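PDB 2J0W: lysine-sensitive aspartokinase 3 from Escherichia coli, which catalyses the ATP-dependent phosphorylation of L-aspartate to 4-phospho-L-aspartate, the first step of lysine biosynthesis, and is feedback-inhibited by lysine. Local coordinates for residues 139-144 / 180-185; 36-41 / 121-126. One frame throughout, in Å; residues are numbered along the deposited sequence.

Contact 1. Residues 139-144 / 180-185; sequences WFDVRK and ITQGFI. With ASP (aspartic acid), chain B.
Gln-182, at the end of strand 178-182, lays its side chain against Val-142 and Trp-139. From CB, chi1 of 45° sets CG between the backbone N and the carbonyl carbon, and the chain bends at chi2 (-70°), bringing the amide to the loop. CG packs on Val-142 CG2. CD lies near Phe-140 O. Gln-182 OE1 also comes close to this oxygen, without a bond since both accept. Gln-182 OE1 accepts from Val-142 N at 2.9 Å, the donor N lying 27° out of the carbonyl plane of the amide. Gln-182 NE2 lies beside the indole, 3.8 Å from Trp-139 NE1, with the amide and ring planes 37° apart; NE1 itself donates to Thr-123 of helix 108-131. Thr-181 adds a second polar link. Thr-181 OG1 donates to Phe-140 O at 2.7 Å, coming from above the carbonyl plane. Parallel pairing of Trp-139 with Ile-180 puts Phe-140 N 2.8 Å from Ile-180 O and joins the edge strand to the central sheet of the amino acid kinase fold. Further on, Ile-185 packs on Val-142 and Arg-143. Arg-143 NH2 is salt-bridged to Asp-141 OD2 at 2.8 Å. The Phe-184 ring turns one face to the bound aspartate, the ligand's CA above the ring centre. A buried hydroxyl and a buried amide oxygen thus answer Phe-140 O and Val-142 N of the loop.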
ATOM      1  N   TRP A 139     -30.012 -23.978  30.339  1.00 63.83           N
ATOM      2  CA  TRP A 139     -29.992 -23.297  29.055  1.00 61.97           C
ATOM      3  C   TRP A 139     -30.021 -21.795  29.306  1.00 63.26           C
ATOM      4  O   TRP A 139     -30.705 -21.331  30.221  1.00 63.50           O
ATOM      5  CB  TRP A 139     -31.220 -23.730  28.248  1.00 52.94           C
ATOM      6  CG  TRP A 139     -31.294 -23.202  26.856  1.00 50.43           C
ATOM      7  CD1 TRP A 139     -30.723 -23.741  25.738  1.00 51.86           C
ATOM      8  CD2 TRP A 139     -31.994 -22.029  26.426  1.00 43.47           C
ATOM      9  NE1 TRP A 139     -31.024 -22.971  24.636  1.00 51.48           N
ATOM     10  CE2 TRP A 139     -31.801 -21.913  25.031  1.00 44.80           C
ATOM     11  CE3 TRP A 139     -32.766 -21.058  27.085  1.00 44.35           C
ATOM     12  CZ2 TRP A 139     -32.354 -20.867  24.279  1.00 48.68           C
ATOM     13  CZ3 TRP A 139     -33.317 -20.013  26.336  1.00 44.48           C
ATOM     14  CH2 TRP A 139     -33.104 -19.927  24.948  1.00 36.11           C
ATOM     15  N   PHE A 140     -29.273 -21.039  28.500  1.00 62.43           N
ATOM     16  CA  PHE A 140     -29.228 -19.586  28.639  1.00 54.63           C
ATOM     17  C   PHE A 140     -29.224 -18.912  27.275  1.00 51.98           C
ATOM     18  O   PHE A 140     -28.515 -19.348  26.373  1.00 53.39           O
ATOM     19  CB  PHE A 140     -27.981 -19.162  29.407  1.00 41.40           C
ATOM     20  CG  PHE A 140     -27.952 -17.703  29.736  1.00 39.35           C
ATOM     21  CD1 PHE A 140     -28.787 -17.186  30.720  1.00 45.41           C
ATOM     22  CD2 PHE A 140     -27.112 -16.839  29.048  1.00 44.62           C
ATOM     23  CE1 PHE A 140     -28.785 -15.815  31.019  1.00 52.03           C
ATOM     24  CE2 PHE A 140     -27.101 -15.463  29.338  1.00 48.33           C
ATOM     25  CZ  PHE A 140     -27.938 -14.953  30.325  1.00 40.46           C
ATOM     26  N   ASP A 141     -29.997 -17.837  27.144  1.00 49.77           N
ATOM     27  CA  ASP A 141     -30.110 -17.083  25.884  1.00 48.14           C
ATOM     28  C   ASP A 141     -29.081 -15.937  25.783  1.00 47.78           C
ATOM     29  O   ASP A 141     -29.335 -14.836  26.287  1.00 50.73           O
ATOM     30  CB  ASP A 141     -31.531 -16.510  25.779  1.00 36.82           C
ATOM     31  CG  ASP A 141     -31.809 -15.851  24.439  1.00 48.74           C
ATOM     32  OD1 ASP A 141     -30.871 -15.311  23.803  1.00 45.31           O
ATOM     33  OD2 ASP A 141     -32.987 -15.860  24.026  1.00 51.89           O
ATOM     34  N   VAL A 142     -27.943 -16.170  25.122  1.00 42.68           N
ATOM     35  CA  VAL A 142     -26.928 -15.122  25.023  1.00 39.43           C
ATOM     36  C   VAL A 142     -27.488 -13.782  24.662  1.00 41.95           C
ATOM     37  O   VAL A 142     -26.939 -12.757  25.054  1.00 47.01           O
ATOM     38  CB  VAL A 142     -25.835 -15.386  23.972  1.00 39.87           C
ATOM     39  CG1 VAL A 142     -24.673 -16.129  24.591  1.00 40.00           C
ATOM     40  CG2 VAL A 142     -26.413 -16.108  22.790  1.00 43.33           C
ATOM     41  N   ARG A 143     -28.569 -13.768  23.906  1.00 43.97           N
ATOM     42  CA  ARG A 143     -29.132 -12.490  23.508  1.00 48.40           C
ATOM     43  C   ARG A 143     -29.398 -11.562  24.688  1.00 47.95           C
ATOM     44  O   ARG A 143     -29.411 -10.340  24.529  1.00 49.09           O
ATOM     45  CB  ARG A 143     -30.387 -12.716  22.674  1.00 50.31           C
ATOM     46  CG  ARG A 143     -30.059 -13.385  21.357  1.00 47.96           C
ATOM     47  CD  ARG A 143     -31.292 -13.647  20.547  1.00 47.48           C
ATOM     48  NE  ARG A 143     -32.139 -14.638  21.198  1.00 48.98           N
ATOM     49  CZ  ARG A 143     -33.282 -15.089  20.692  1.00 41.68           C
ATOM     50  NH1 ARG A 143     -33.727 -14.646  19.516  1.00 34.82           N
ATOM     51  NH2 ARG A 143     -33.988 -15.974  21.376  1.00 39.15           N
ATOM     52  N   LYS A 144     -29.584 -12.129  25.876  1.00 48.46           N
ATOM     53  CA  LYS A 144     -29.809 -11.298  27.060  1.00 48.24           C
ATOM     54  C   LYS A 144     -28.519 -10.562  27.407  1.00 49.07           C
ATOM     55  O   LYS A 144     -28.544  -9.534  28.081  1.00 51.98           O
ATOM     56  CB  LYS A 144     -30.219 -12.144  28.262  1.00 47.06           C
ATOM     57  CG  LYS A 144     -31.501 -12.922  28.101  1.00 59.23           C
ATOM     58  CD  LYS A 144     -31.740 -13.772  29.342  1.00 72.10           C
ATOM     59  CE  LYS A 144     -32.845 -14.797  29.129  1.00 79.76           C
ATOM     60  NZ  LYS A 144     -32.822 -15.823  30.212  1.00 86.70           N
ATOM     61  N   ILE A 180     -25.306 -23.582  29.366  1.00 51.81           N
ATOM     62  CA  ILE A 180     -25.158 -23.836  27.948  1.00 52.58           C
ATOM     63  C   ILE A 180     -25.849 -22.691  27.218  1.00 52.64           C
ATOM     64  O   ILE A 180     -27.017 -22.376  27.495  1.00 52.95           O
ATOM     65  CB  ILE A 180     -25.807 -25.184  27.578  1.00 57.13           C
ATOM     66  CG1 ILE A 180     -25.273 -26.260  28.523  1.00 62.64           C
ATOM     67  CG2 ILE A 180     -25.513 -25.549  26.129  1.00 54.25           C
ATOM     68  CD1 ILE A 180     -23.776 -26.229  28.671  1.00 70.31           C
ATOM     69  N   THR A 181     -25.125 -22.047  26.309  1.00 47.44           N
ATOM     70  CA  THR A 181     -25.702 -20.946  25.557  1.00 46.86           C
ATOM     71  C   THR A 181     -25.240 -20.998  24.099  1.00 47.79           C
ATOM     72  O   THR A 181     -24.471 -21.892  23.715  1.00 49.36           O
ATOM     73  CB  THR A 181     -25.353 -19.589  26.209  1.00 47.48           C
ATOM     74  OG1 THR A 181     -26.090 -18.559  25.549  1.00 53.85           O
ATOM     75  CG2 THR A 181     -23.835 -19.292  26.139  1.00 34.55           C
ATOM     76  N   GLN A 182     -25.686 -20.043  23.291  1.00 42.31           N
ATOM     77  CA  GLN A 182     -25.335 -20.045  21.868  1.00 41.17           C
ATOM     78  C   GLN A 182     -24.390 -18.972  21.351  1.00 40.09           C
ATOM     79  O   GLN A 182     -24.482 -17.806  21.722  1.00 45.81           O
ATOM     80  CB  GLN A 182     -26.623 -20.013  21.039  1.00 42.86           C
ATOM     81  CG  GLN A 182     -27.664 -19.020  21.525  1.00 32.44           C
ATOM     82  CD  GLN A 182     -28.313 -19.416  22.836  1.00 44.95           C
ATOM     83  OE1 GLN A 182     -28.699 -18.554  23.629  1.00 45.10           O
ATOM     84  NE2 GLN A 182     -28.448 -20.718  23.070  1.00 49.04           N
ATOM     85  N   GLY A 183     -23.472 -19.364  20.481  1.00 38.08           N
ATOM     86  CA  GLY A 183     -22.567 -18.379  19.921  1.00 42.68           C
ATOM     87  C   GLY A 183     -23.181 -17.873  18.629  1.00 47.96           C
ATOM     88  O   GLY A 183     -24.279 -18.306  18.266  1.00 47.65           O
ATOM     89  N   PHE A 184     -22.494 -16.951  17.952  1.00 47.88           N
ATOM     90  CA  PHE A 184     -22.948 -16.410  16.668  1.00 46.80           C
ATOM     91  C   PHE A 184     -24.090 -15.378  16.698  1.00 48.08           C
ATOM     92  O   PHE A 184     -24.175 -14.523  15.803  1.00 51.69           O
ATOM     93  CB  PHE A 184     -23.335 -17.579  15.760  1.00 44.12           C
ATOM     94  CG  PHE A 184     -23.882 -17.177  14.426  1.00 41.90           C
ATOM     95  CD1 PHE A 184     -23.137 -16.373  13.567  1.00 43.36           C
ATOM     96  CD2 PHE A 184     -25.088 -17.710  13.969  1.00 42.00           C
ATOM     97  CE1 PHE A 184     -23.575 -16.116  12.255  1.00 42.32           C
ATOM     98  CE2 PHE A 184     -25.544 -17.462  12.651  1.00 36.48           C
ATOM     99  CZ  PHE A 184     -24.782 -16.666  11.794  1.00 31.70           C
ATOM    100  N   ILE A 185     -24.957 -15.445  17.708  1.00 41.45           N
ATOM    101  CA  ILE A 185     -26.078 -14.515  17.781  1.00 41.25           C
ATOM    102  C   ILE A 185     -26.034 -13.465  18.886  1.00 41.51           C
ATOM    103  O   ILE A 185     -25.326 -13.609  19.887  1.00 39.87           O
ATOM    104  CB  ILE A 185     -27.417 -15.252  17.924  1.00 40.57           C
ATOM    105  CG1 ILE A 185     -27.501 -15.931  19.292  1.00 37.64           C
ATOM    106  CG2 ILE A 185     -27.552 -16.285  16.824  1.00 43.98           C
ATOM    107  CD1 ILE A 185     -28.838 -16.612  19.547  1.00 26.47           C
TER
HETATM  108  N   ASP B 502     -23.555 -21.298  13.037  1.00 42.44           N
HETATM  109  CA  ASP B 502     -22.835 -20.234  12.342  1.00 41.90           C
HETATM  110  C   ASP B 502     -22.370 -20.820  10.992  1.00 39.52           C
HETATM  111  O   ASP B 502     -22.803 -21.949  10.654  1.00 41.29           O
HETATM  112  CB  ASP B 502     -21.664 -19.724  13.239  1.00 43.10           C
HETATM  113  CG  ASP B 502     -20.497 -20.703  13.495  1.00 49.88           C
HETATM  114  OD1 ASP B 502     -20.547 -21.854  12.960  1.00 40.29           O
HETATM  115  OD2 ASP B 502     -19.520 -20.326  14.238  1.00 53.01           O
HETATM  116  OXT ASP B 502     -21.534 -20.150  10.292  1.00 42.23           O

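Contact 2. Residues 36-41 / 121-126; sequences VVLSAS and MSTLLF. With ASP (aspartic acid), chain B.
Leu-38 points from strand 33-38 at helix 108-131 and overlaps Phe-126, Thr-123 and the backbone of Ser-122. This is helix-on-sheet packing within the alpha/beta amino acid kinase fold. The axes of strand 36-38 and helix 121-126 come within 8.9 Å, and their directions differ by 135°. With chi1 -60° and an extended chi2, Leu-38 CD1 reaches the helix and meets Phe-126 CB at 3.3 Å and Thr-123 CA at 3.7 Å. The Leu-38 and Phe-126 side chains cross at about a right angle. The Leu-38 and Thr-123 side chains pass in opposite directions, with Leu-38 CB 3.8 Å from Thr-123 CG2. Val-36 CG1 touches the Phe-126 ring more loosely, at CE2. Met-20 and Ala-24 of helix 17-27 also touch the Phe-126 side chain.

Past the strand end the chain turns into the substrate site. Ser-39 points away from the helix; Ser-39 OG hydrogen-bonds Ser-201 and lies 3.4 Å from OD1 of the bound aspartate. Glu-119, about one turn before Ser-122, hydrogen-bonds the same ligand. The Ser-39 carbonyl faces the helix instead: Ser-39 O lies 2.9 Å from Ser-122 OG, whose single proton may go there or to Glu-119 O.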
ATOM      1  N   VAL A  36     -20.475 -23.314  28.155  1.00 51.31           N
ATOM      2  CA  VAL A  36     -20.307 -23.994  26.886  1.00 52.73           C
ATOM      3  C   VAL A  36     -20.962 -23.138  25.809  1.00 52.33           C
ATOM      4  O   VAL A  36     -22.011 -22.525  26.032  1.00 51.34           O
ATOM      5  CB  VAL A  36     -20.951 -25.400  26.908  1.00 55.29           C
ATOM      6  CG1 VAL A  36     -20.700 -26.120  25.580  1.00 53.03           C
ATOM      7  CG2 VAL A  36     -20.375 -26.202  28.060  1.00 50.91           C
ATOM      8  N   VAL A  37     -20.326 -23.083  24.649  1.00 47.81           N
ATOM      9  CA  VAL A  37     -20.847 -22.302  23.551  1.00 50.07           C
ATOM     10  C   VAL A  37     -21.035 -23.239  22.377  1.00 52.14           C
ATOM     11  O   VAL A  37     -20.090 -23.902  21.949  1.00 55.03           O
ATOM     12  CB  VAL A  37     -19.873 -21.166  23.203  1.00 54.92           C
ATOM     13  CG1 VAL A  37     -20.304 -20.458  21.932  1.00 51.82           C
ATOM     14  CG2 VAL A  37     -19.824 -20.188  24.358  1.00 50.67           C
ATOM     15  N   LEU A  38     -22.260 -23.313  21.867  1.00 51.33           N
ATOM     16  CA  LEU A  38     -22.546 -24.205  20.751  1.00 49.39           C
ATOM     17  C   LEU A  38     -22.972 -23.474  19.502  1.00 44.59           C
ATOM     18  O   LEU A  38     -23.625 -22.438  19.577  1.00 43.21           O
ATOM     19  CB  LEU A  38     -23.671 -25.171  21.106  1.00 59.04           C
ATOM     20  CG  LEU A  38     -23.542 -26.140  22.276  1.00 60.45           C
ATOM     21  CD1 LEU A  38     -24.848 -26.917  22.386  1.00 55.28           C
ATOM     22  CD2 LEU A  38     -22.363 -27.080  22.064  1.00 62.30           C
ATOM     23  N   SER A  39     -22.579 -24.024  18.362  1.00 40.37           N
ATOM     24  CA  SER A  39     -22.968 -23.496  17.066  1.00 39.67           C
ATOM     25  C   SER A  39     -24.136 -24.425  16.781  1.00 42.88           C
ATOM     26  O   SER A  39     -24.406 -25.331  17.564  1.00 43.21           O
ATOM     27  CB  SER A  39     -21.892 -23.745  15.999  1.00 42.81           C
ATOM     28  OG  SER A  39     -20.707 -22.999  16.205  1.00 41.75           O
ATOM     29  N   ALA A  40     -24.823 -24.223  15.668  1.00 42.21           N
ATOM     30  CA  ALA A  40     -25.933 -25.092  15.331  1.00 36.29           C
ATOM     31  C   ALA A  40     -25.314 -26.337  14.716  1.00 35.27           C
ATOM     32  O   ALA A  40     -24.160 -26.320  14.286  1.00 36.40           O
ATOM     33  CB  ALA A  40     -26.853 -24.398  14.335  1.00 37.46           C
ATOM     34  N   SER A  41     -26.078 -27.417  14.663  1.00 34.31           N
ATOM     35  CA  SER A  41     -25.571 -28.655  14.086  1.00 36.54           C
ATOM     36  C   SER A  41     -25.183 -28.496  12.617  1.00 35.44           C
ATOM     37  O   SER A  41     -25.774 -27.705  11.888  1.00 36.28           O
ATOM     38  CB  SER A  41     -26.615 -29.755  14.242  1.00 35.78           C
ATOM     39  OG  SER A  41     -26.937 -29.921  15.613  1.00 40.30           O
ATOM     40  N   MET A 121     -31.929 -24.309  18.681  1.00 44.63           N
ATOM     41  CA  MET A 121     -32.283 -25.725  18.752  1.00 45.00           C
ATOM     42  C   MET A 121     -31.131 -26.590  19.251  1.00 46.29           C
ATOM     43  O   MET A 121     -31.341 -27.477  20.060  1.00 52.24           O
ATOM     44  CB  MET A 121     -32.770 -26.239  17.387  1.00 29.38           C
ATOM     45  CG  MET A 121     -34.111 -25.657  16.978  1.00 41.82           C
ATOM     46  SD  MET A 121     -34.451 -25.871  15.234  1.00 52.36           S
ATOM     47  CE  MET A 121     -35.304 -27.391  15.270  1.00 61.03           C
ATOM     48  N   SER A 122     -29.915 -26.332  18.789  1.00 46.63           N
ATOM     49  CA  SER A 122     -28.779 -27.134  19.232  1.00 47.67           C
ATOM     50  C   SER A 122     -28.529 -27.022  20.739  1.00 47.29           C
ATOM     51  O   SER A 122     -28.366 -28.035  21.398  1.00 47.29           O
ATOM     52  CB  SER A 122     -27.510 -26.752  18.462  1.00 46.24           C
ATOM     53  OG  SER A 122     -27.061 -25.454  18.813  1.00 48.78           O
ATOM     54  N   THR A 123     -28.508 -25.811  21.293  1.00 50.60           N
ATOM     55  CA  THR A 123     -28.269 -25.665  22.732  1.00 53.13           C
ATOM     56  C   THR A 123     -29.389 -26.260  23.584  1.00 55.39           C
ATOM     57  O   THR A 123     -29.141 -26.703  24.699  1.00 57.19           O
ATOM     58  CB  THR A 123     -28.082 -24.192  23.163  1.00 49.39           C
ATOM     59  OG1 THR A 123     -29.198 -23.417  22.720  1.00 51.82           O
ATOM     60  CG2 THR A 123     -26.812 -23.630  22.590  1.00 40.23           C
ATOM     61  N   LEU A 124     -30.619 -26.262  23.078  1.00 56.96           N
ATOM     62  CA  LEU A 124     -31.725 -26.839  23.839  1.00 54.60           C
ATOM     63  C   LEU A 124     -31.540 -28.340  23.973  1.00 54.73           C
ATOM     64  O   LEU A 124     -31.779 -28.915  25.032  1.00 56.97           O
ATOM     65  CB  LEU A 124     -33.057 -26.578  23.155  1.00 50.46           C
ATOM     66  CG  LEU A 124     -33.678 -25.220  23.444  1.00 60.93           C
ATOM     67  CD1 LEU A 124     -35.053 -25.133  22.807  1.00 56.57           C
ATOM     68  CD2 LEU A 124     -33.777 -25.038  24.943  1.00 63.62           C
ATOM     69  N   LEU A 125     -31.111 -28.973  22.890  1.00 50.62           N
ATOM     70  CA  LEU A 125     -30.914 -30.402  22.909  1.00 51.44           C
ATOM     71  C   LEU A 125     -29.716 -30.766  23.768  1.00 54.22           C
ATOM     72  O   LEU A 125     -29.781 -31.689  24.581  1.00 58.50           O
ATOM     73  CB  LEU A 125     -30.729 -30.930  21.484  1.00 50.54           C
ATOM     74  CG  LEU A 125     -31.920 -30.687  20.543  1.00 54.02           C
ATOM     75  CD1 LEU A 125     -31.627 -31.279  19.178  1.00 47.93           C
ATOM     76  CD2 LEU A 125     -33.193 -31.299  21.135  1.00 50.91           C
ATOM     77  N   PHE A 126     -28.622 -30.037  23.611  1.00 52.93           N
ATOM     78  CA  PHE A 126     -27.444 -30.359  24.390  1.00 52.14           C
ATOM     79  C   PHE A 126     -27.756 -30.403  25.885  1.00 54.69           C
ATOM     80  O   PHE A 126     -27.333 -31.339  26.568  1.00 57.58           O
ATOM     81  CB  PHE A 126     -26.312 -29.369  24.119  1.00 46.71           C
ATOM     82  CG  PHE A 126     -24.956 -29.886  24.521  1.00 49.44           C
ATOM     83  CD1 PHE A 126     -24.355 -30.917  23.809  1.00 49.92           C
ATOM     84  CD2 PHE A 126     -24.294 -29.367  25.630  1.00 50.65           C
ATOM     85  CE1 PHE A 126     -23.119 -31.427  24.191  1.00 47.96           C
ATOM     86  CE2 PHE A 126     -23.060 -29.870  26.021  1.00 43.71           C
ATOM     87  CZ  PHE A 126     -22.472 -30.902  25.302  1.00 50.52           C
TER
HETATM   88  N   ASP B 502     -23.555 -21.298  13.037  1.00 42.44           N
HETATM   89  CA  ASP B 502     -22.835 -20.234  12.342  1.00 41.90           C
HETATM   90  C   ASP B 502     -22.370 -20.820  10.992  1.00 39.52           C
HETATM   91  O   ASP B 502     -22.803 -21.949  10.654  1.00 41.29           O
HETATM   92  CB  ASP B 502     -21.664 -19.724  13.239  1.00 43.10           C
HETATM   93  CG  ASP B 502     -20.497 -20.703  13.495  1.00 49.88           C
HETATM   94  OD1 ASP B 502     -20.547 -21.854  12.960  1.00 40.29           O
HETATM   95  OD2 ASP B 502     -19.520 -20.326  14.238  1.00 53.01           O
HETATM   96  OXT ASP B 502     -21.534 -20.150  10.292  1.00 42.23           O

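How the contacts relate
From the N terminus, strand 33-38 comes first, and contact 2 closes a long, mostly helical excursion when helix 108-131 returns to it. The chain then runs through strand 137-139 and helix 159-176 to strand 178-182, where contact 1 closes a shorter loop. The two loops follow in series and neither nests in the other. Strands 178-182 and 33-38 are neighbours in the sheet, with Thr-181 N probably hydrogen-bonded to Val-36 O at 3.2 Å. Thr-123 of contact 2 and Trp-139 of contact 1 form a side-chain bridge between the two. Helix 108-131 thereby ties the sheet edge to an inner strand, and both contacts reach the bound aspartate.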